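Local atomic coordinates of putative glucarate dehydratase (Pseudomonas fluorescens, PDB entry 4IT1), a protein that probably catalyses the magnesium-dependent dehydration of D-glucarate to 5-dehydro-4-deoxy-D-glucarate, as a member of the mandelate racemase/muconate lactonizing enzyme family. Residues L337-L351 with V361-Q375. Numbering follows the deposited sequence.
Sequences LGVSMHSNSHLGISL and VPNLDYACDTHYPWQ
Leu351 sets CD2 squarely over one face of the Tyr372 ring, 3.7 Å from its centroid and 6° off the normal, while Gly348 N and Leu347 C lie at that ring's edge. The His371 ring is covered on one face by Asn344, whose CB makes a CH-pi contact 3.7 Å from the centroid, and by the backbone N of Ser345. Ser343 CB and a water lie over opposite faces of the His346 ring, both offset toward its rim. At its edge, NE2 meets Thr370 OG1 at 2.7 Å and receives a weak bond from His371 N, while ND1 donates to Leu347 O from above the carbonyl plane. With both nitrogens bonded, the ring's rotation is largely fixed. Were Tyr372 an alanine, Leu351 CD2 would probably face a gap and Glu380 lose its hydroxyl partner. Farther along, Asp369 N donates to Met341 O (3.0 Å), and Asp365 grips Val339 twice: its N bonds Val339 O, and the anti lone pair of its OD2 takes Val339 N at 2.9 Å. His342 CD2 lies 3.7 Å from Asp369 CB, ring and carboxylate planes 74° apart, a placement set by chi1 of 161°. His342, the predicted proton acceptor, bonds Asp315 through ND1; Asp369 forms a salt bridge with Lys213. The His342 side chain comes within about 5 Å of the magnesium ion, and that of Asp369 lies near its ligand Glu268. Pairing with strand 338-341 and, through Cys368 and Pro165, with strand 163-170, the 361-375 loop bridges the last and first parallel strands of the enolase-superfamily modified (beta/alpha)7-beta barrel.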
loop_
_atom_site.group_PDB
_atom_site.type_symbol
_atom_site.label_atom_id
_atom_site.label_comp_id
_atom_site.label_asym_id
_atom_site.label_seq_id
_atom_site.Cartn_x
_atom_site.Cartn_y
_atom_site.Cartn_z
ATOM N N LEU A 337 10.983 -3.305 10.000
ATOM C CA LEU A 337 10.463 -4.509 10.652
ATOM C C LEU A 337 10.470 -5.663 9.662
ATOM O O LEU A 337 10.208 -5.463 8.475
ATOM C CB LEU A 337 9.030 -4.277 11.162
ATOM C CG LEU A 337 8.721 -3.057 12.043
ATOM C CD1 LEU A 337 7.240 -3.025 12.394
ATOM C CD2 LEU A 337 9.570 -3.011 13.314
ATOM N N GLY A 338 10.760 -6.867 10.145
ATOM C CA GLY A 338 10.629 -8.068 9.317
ATOM C C GLY A 338 9.161 -8.396 9.074
ATOM O O GLY A 338 8.314 -8.097 9.915
ATOM N N VAL A 339 8.856 -8.985 7.917
ATOM C CA VAL A 339 7.501 -9.463 7.628
ATOM C C VAL A 339 7.507 -10.924 7.219
ATOM O O VAL A 339 8.440 -11.393 6.566
ATOM C CB VAL A 339 6.810 -8.727 6.469
ATOM C CG1 VAL A 339 5.368 -8.414 6.846
ATOM C CG2 VAL A 339 7.568 -7.478 6.072
ATOM N N SER A 340 6.442 -11.622 7.601
ATOM C CA SER A 340 6.164 -12.970 7.142
ATOM C C SER A 340 4.652 -13.134 7.162
ATOM O O SER A 340 3.942 -12.300 7.714
ATOM C CB SER A 340 6.843 -13.994 8.044
ATOM O OG SER A 340 6.721 -15.300 7.512
ATOM N N MET A 341 4.154 -14.198 6.549
ATOM C CA MET A 341 2.719 -14.377 6.411
ATOM C C MET A 341 2.268 -15.538 7.294
ATOM O O MET A 341 3.088 -16.355 7.718
ATOM C CB MET A 341 2.378 -14.635 4.947
ATOM C CG MET A 341 1.178 -13.870 4.432
ATOM S SD MET A 341 1.523 -12.126 4.170
ATOM C CE MET A 341 3.077 -12.190 3.276
ATOM N N HIS A 342 0.970 -15.599 7.583
ATOM C CA HIS A 342 0.432 -16.602 8.503
ATOM C C HIS A 342 -1.014 -16.926 8.146
ATOM O O HIS A 342 -1.725 -16.089 7.584
ATOM C CB HIS A 342 0.531 -16.107 9.960
ATOM C CG HIS A 342 -0.368 -16.837 10.917
ATOM N ND1 HIS A 342 -1.730 -16.629 10.963
ATOM C CD2 HIS A 342 -0.100 -17.772 11.859
ATOM C CE1 HIS A 342 -2.263 -17.410 11.886
ATOM N NE2 HIS A 342 -1.296 -18.114 12.444
ATOM N N SER A 343 -1.424 -18.156 8.451
ATOM C CA SER A 343 -2.834 -18.574 8.397
ATOM C C SER A 343 -3.017 -19.818 9.244
ATOM O O SER A 343 -2.160 -20.710 9.249
ATOM C CB SER A 343 -3.301 -18.830 6.968
ATOM O OG SER A 343 -3.280 -17.627 6.216
ATOM N N ASN A 344 -4.122 -19.859 9.981
ATOM C CA ASN A 344 -4.404 -20.972 10.881
ATOM C C ASN A 344 -5.731 -21.638 10.528
ATOM O O ASN A 344 -6.593 -20.997 9.917
ATOM C CB ASN A 344 -4.390 -20.498 12.340
ATOM C CG ASN A 344 -5.529 -19.546 12.662
ATOM O OD1 ASN A 344 -5.700 -18.509 12.018
ATOM N ND2 ASN A 344 -6.319 -19.901 13.666
ATOM N N SER A 345 -5.875 -22.915 10.905
ATOM C CA SER A 345 -7.106 -23.697 10.683
ATOM C C SER A 345 -7.809 -23.330 9.379
ATOM O O SER A 345 -8.920 -22.792 9.375
ATOM C CB SER A 345 -8.063 -23.585 11.879
ATOM O OG SER A 345 -7.612 -24.392 12.954
ATOM N N HIS A 346 -7.134 -23.630 8.272
ATOM C CA HIS A 346 -7.553 -23.174 6.953
ATOM C C HIS A 346 -7.442 -24.298 5.926
ATOM O O HIS A 346 -6.819 -25.337 6.176
ATOM C CB HIS A 346 -6.675 -22.001 6.514
ATOM C CG HIS A 346 -5.238 -22.376 6.329
ATOM N ND1 HIS A 346 -4.696 -22.652 5.093
ATOM C CD2 HIS A 346 -4.243 -22.568 7.229
ATOM C CE1 HIS A 346 -3.425 -22.976 5.238
ATOM N NE2 HIS A 346 -3.124 -22.935 6.523
ATOM N N LEU A 347 -8.044 -24.070 4.765
ATOM C CA LEU A 347 -7.931 -24.995 3.652
ATOM C C LEU A 347 -7.114 -24.395 2.509
ATOM O O LEU A 347 -6.550 -23.298 2.635
ATOM C CB LEU A 347 -9.317 -25.437 3.172
ATOM C CG LEU A 347 -10.186 -26.197 4.184
ATOM C CD1 LEU A 347 -11.549 -26.488 3.578
ATOM C CD2 LEU A 347 -9.537 -27.486 4.679
ATOM N N GLY A 348 -7.067 -25.128 1.401
ATOM C CA GLY A 348 -6.247 -24.787 0.247
ATOM C C GLY A 348 -6.466 -23.411 -0.342
ATOM O O GLY A 348 -5.510 -22.787 -0.814
ATOM N N ILE A 349 -7.718 -22.944 -0.330
ATOM C CA ILE A 349 -8.053 -21.614 -0.840
ATOM C C ILE A 349 -7.239 -20.544 -0.099
ATOM O O ILE A 349 -6.511 -19.758 -0.719
ATOM C CB ILE A 349 -9.565 -21.299 -0.731
ATOM C CG1 ILE A 349 -10.392 -22.316 -1.528
ATOM C CG2 ILE A 349 -9.847 -19.871 -1.191
ATOM C CD1 ILE A 349 -11.891 -22.086 -1.490
ATOM N N SER A 350 -7.353 -20.535 1.226
ATOM C CA SER A 350 -6.575 -19.619 2.051
ATOM C C SER A 350 -5.084 -19.750 1.751
ATOM O O SER A 350 -4.389 -18.745 1.565
ATOM C CB SER A 350 -6.846 -19.863 3.541
ATOM O OG SER A 350 -8.101 -19.323 3.919
ATOM N N LEU A 351 -4.610 -20.993 1.689
ATOM C CA LEU A 351 -3.201 -21.275 1.467
ATOM C C LEU A 351 -2.694 -20.575 0.204
ATOM O O LEU A 351 -1.587 -20.039 0.199
ATOM C CB LEU A 351 -2.954 -22.786 1.402
ATOM C CG LEU A 351 -1.514 -23.323 1.350
ATOM C CD1 LEU A 351 -0.680 -22.893 2.552
ATOM C CD2 LEU A 351 -1.505 -24.841 1.217
ATOM N N VAL A 361 5.405 -9.839 -2.655
ATOM C CA VAL A 361 6.097 -8.922 -1.746
ATOM C C VAL A 361 7.608 -9.129 -1.766
ATOM O O VAL A 361 8.094 -10.248 -1.546
ATOM C CB VAL A 361 5.503 -8.869 -0.302
ATOM C CG1 VAL A 361 4.015 -8.523 -0.347
ATOM C CG2 VAL A 361 5.738 -10.158 0.470
ATOM N N PRO A 362 8.350 -8.044 -2.050
ATOM C CA PRO A 362 9.804 -8.091 -2.176
ATOM C C PRO A 362 10.427 -8.468 -0.851
ATOM O O PRO A 362 11.347 -9.288 -0.810
ATOM C CB PRO A 362 10.178 -6.647 -2.535
ATOM C CG PRO A 362 8.924 -6.034 -3.061
ATOM C CD PRO A 362 7.823 -6.687 -2.281
ATOM N N ASN A 363 9.901 -7.885 0.227
ATOM C CA ASN A 363 10.462 -8.079 1.558
ATOM C C ASN A 363 9.794 -9.195 2.371
ATOM O O ASN A 363 9.188 -8.950 3.406
ATOM C CB ASN A 363 10.532 -6.749 2.327
ATOM C CG ASN A 363 9.166 -6.137 2.591
ATOM O OD1 ASN A 363 8.298 -6.096 1.714
ATOM N ND2 ASN A 363 8.975 -5.644 3.814
ATOM N N LEU A 364 9.914 -10.423 1.876
ATOM C CA LEU A 364 9.518 -11.614 2.619
ATOM C C LEU A 364 10.728 -12.153 3.385
ATOM O O LEU A 364 11.625 -12.762 2.802
ATOM C CB LEU A 364 8.949 -12.679 1.673
ATOM C CG LEU A 364 8.373 -13.961 2.290
ATOM C CD1 LEU A 364 7.311 -13.636 3.328
ATOM C CD2 LEU A 364 7.798 -14.880 1.219
ATOM N N ASP A 365 10.732 -11.941 4.696
ATOM C CA ASP A 365 11.937 -12.113 5.502
ATOM C C ASP A 365 12.115 -13.488 6.133
ATOM O O ASP A 365 13.232 -13.862 6.497
ATOM C CB ASP A 365 12.003 -11.023 6.572
ATOM C CG ASP A 365 12.091 -9.642 5.974
ATOM O OD1 ASP A 365 13.089 -9.371 5.274
ATOM O OD2 ASP A 365 11.165 -8.830 6.190
ATOM N N TYR A 366 11.020 -14.229 6.274
ATOM C CA TYR A 366 11.055 -15.552 6.900
ATOM C C TYR A 366 10.032 -16.458 6.237
ATOM O O TYR A 366 9.131 -15.983 5.547
ATOM C CB TYR A 366 10.754 -15.470 8.402
ATOM C CG TYR A 366 11.669 -14.569 9.198
ATOM C CD1 TYR A 366 11.399 -13.200 9.330
ATOM C CD2 TYR A 366 12.793 -15.083 9.838
ATOM C CE1 TYR A 366 12.234 -12.370 10.067
ATOM C CE2 TYR A 366 13.638 -14.260 10.575
ATOM C CZ TYR A 366 13.353 -12.907 10.688
ATOM O OH TYR A 366 14.188 -12.098 11.420
ATOM N N ALA A 367 10.180 -17.764 6.450
ATOM C CA ALA A 367 9.206 -18.748 5.989
ATOM C C ALA A 367 7.852 -18.485 6.640
ATOM O O ALA A 367 7.774 -18.089 7.807
ATOM C CB ALA A 367 9.683 -20.159 6.310
ATOM N N CYS A 368 6.795 -18.710 5.872
ATOM C CA CYS A 368 5.439 -18.442 6.315
ATOM C C CYS A 368 4.882 -19.534 7.230
ATOM O O CYS A 368 5.522 -20.578 7.427
ATOM C CB CYS A 368 4.541 -18.233 5.108
ATOM S SG CYS A 368 5.032 -16.812 4.117
ATOM N N ASP A 369 3.699 -19.273 7.795
ATOM C CA ASP A 369 3.063 -20.178 8.764
ATOM C C ASP A 369 1.816 -20.816 8.183
ATOM O O ASP A 369 1.002 -20.136 7.545
ATOM C CB ASP A 369 2.687 -19.440 10.054
ATOM C CG ASP A 369 3.846 -19.301 11.017
ATOM O OD1 ASP A 369 4.536 -20.307 11.286
ATOM O OD2 ASP A 369 4.045 -18.179 11.533
ATOM N N THR A 370 1.666 -22.122 8.415
ATOM C CA THR A 370 0.503 -22.862 7.923
ATOM C C THR A 370 0.111 -24.023 8.840
ATOM O O THR A 370 0.949 -24.584 9.562
ATOM C CB THR A 370 0.701 -23.352 6.468
ATOM O OG1 THR A 370 -0.571 -23.682 5.894
ATOM C CG2 THR A 370 1.634 -24.573 6.404
ATOM N N HIS A 371 -1.175 -24.365 8.811
ATOM C CA HIS A 371 -1.717 -25.457 9.617
ATOM C C HIS A 371 -1.903 -26.719 8.769
ATOM O O HIS A 371 -2.173 -27.798 9.297
ATOM C CB HIS A 371 -3.058 -25.036 10.238
ATOM C CG HIS A 371 -2.935 -24.406 11.592
ATOM N ND1 HIS A 371 -2.076 -23.363 11.858
ATOM C CD2 HIS A 371 -3.582 -24.663 12.754
ATOM C CE1 HIS A 371 -2.186 -23.014 13.127
ATOM N NE2 HIS A 371 -3.096 -23.787 13.692
ATOM N N TYR A 372 -1.721 -26.555 7.460
ATOM C CA TYR A 372 -2.087 -27.527 6.416
ATOM C C TYR A 372 -1.729 -29.000 6.642
ATOM O O TYR A 372 -2.538 -29.867 6.324
ATOM C CB TYR A 372 -1.557 -27.055 5.067
ATOM C CG TYR A 372 -2.461 -27.365 3.902
ATOM C CD1 TYR A 372 -3.728 -26.780 3.797
ATOM C CD2 TYR A 372 -2.039 -28.222 2.883
ATOM C CE1 TYR A 372 -4.554 -27.057 2.717
ATOM C CE2 TYR A 372 -2.853 -28.502 1.798
ATOM C CZ TYR A 372 -4.106 -27.923 1.717
ATOM O OH TYR A 372 -4.903 -28.210 0.632
ATOM N N PRO A 373 -0.523 -29.293 7.177
ATOM C CA PRO A 373 -0.216 -30.664 7.600
ATOM C C PRO A 373 -1.245 -31.329 8.528
ATOM O O PRO A 373 -1.300 -32.565 8.600
ATOM C CB PRO A 373 1.126 -30.521 8.345
ATOM C CG PRO A 373 1.639 -29.155 8.039
ATOM C CD PRO A 373 0.706 -28.490 7.068
ATOM N N TRP A 374 -2.038 -30.526 9.236
ATOM C CA TRP A 374 -2.997 -31.060 10.213
ATOM C C TRP A 374 -4.316 -31.453 9.582
ATOM O O TRP A 374 -4.969 -32.387 10.051
ATOM C CB TRP A 374 -3.213 -30.076 11.366
ATOM C CG TRP A 374 -1.969 -29.886 12.153
ATOM C CD1 TRP A 374 -1.157 -28.793 12.144
ATOM C CD2 TRP A 374 -1.358 -30.837 13.036
ATOM N NE1 TRP A 374 -0.083 -28.990 12.990
ATOM C CE2 TRP A 374 -0.186 -30.236 13.551
ATOM C CE3 TRP A 374 -1.696 -32.131 13.455
ATOM C CZ2 TRP A 374 0.659 -30.890 14.468
ATOM C CZ3 TRP A 374 -0.857 -32.779 14.366
ATOM C CH2 TRP A 374 0.311 -32.159 14.854
ATOM N N GLN A 375 -4.701 -30.736 8.525
ATOM C CA GLN A 375 -5.937 -31.024 7.801
ATOM C C GLN A 375 -5.903 -32.426 7.200
ATOM O O GLN A 375 -4.904 -32.834 6.598
ATOM C CB GLN A 375 -6.218 -29.955 6.741
ATOM C CG GLN A 375 -7.212 -28.888 7.182
ATOM C CD GLN A 375 -6.949 -28.355 8.584
ATOM O OE1 GLN A 375 -7.640 -28.721 9.537
ATOM N NE2 GLN A 375 -5.941 -27.499 8.719
HETATM O O HOH W 1 10.673 -6.214 6.117
HETATM O O HOH W 2 5.546 -16.717 9.939
HETATM O O HOH W 3 -4.620 -25.659 7.691
#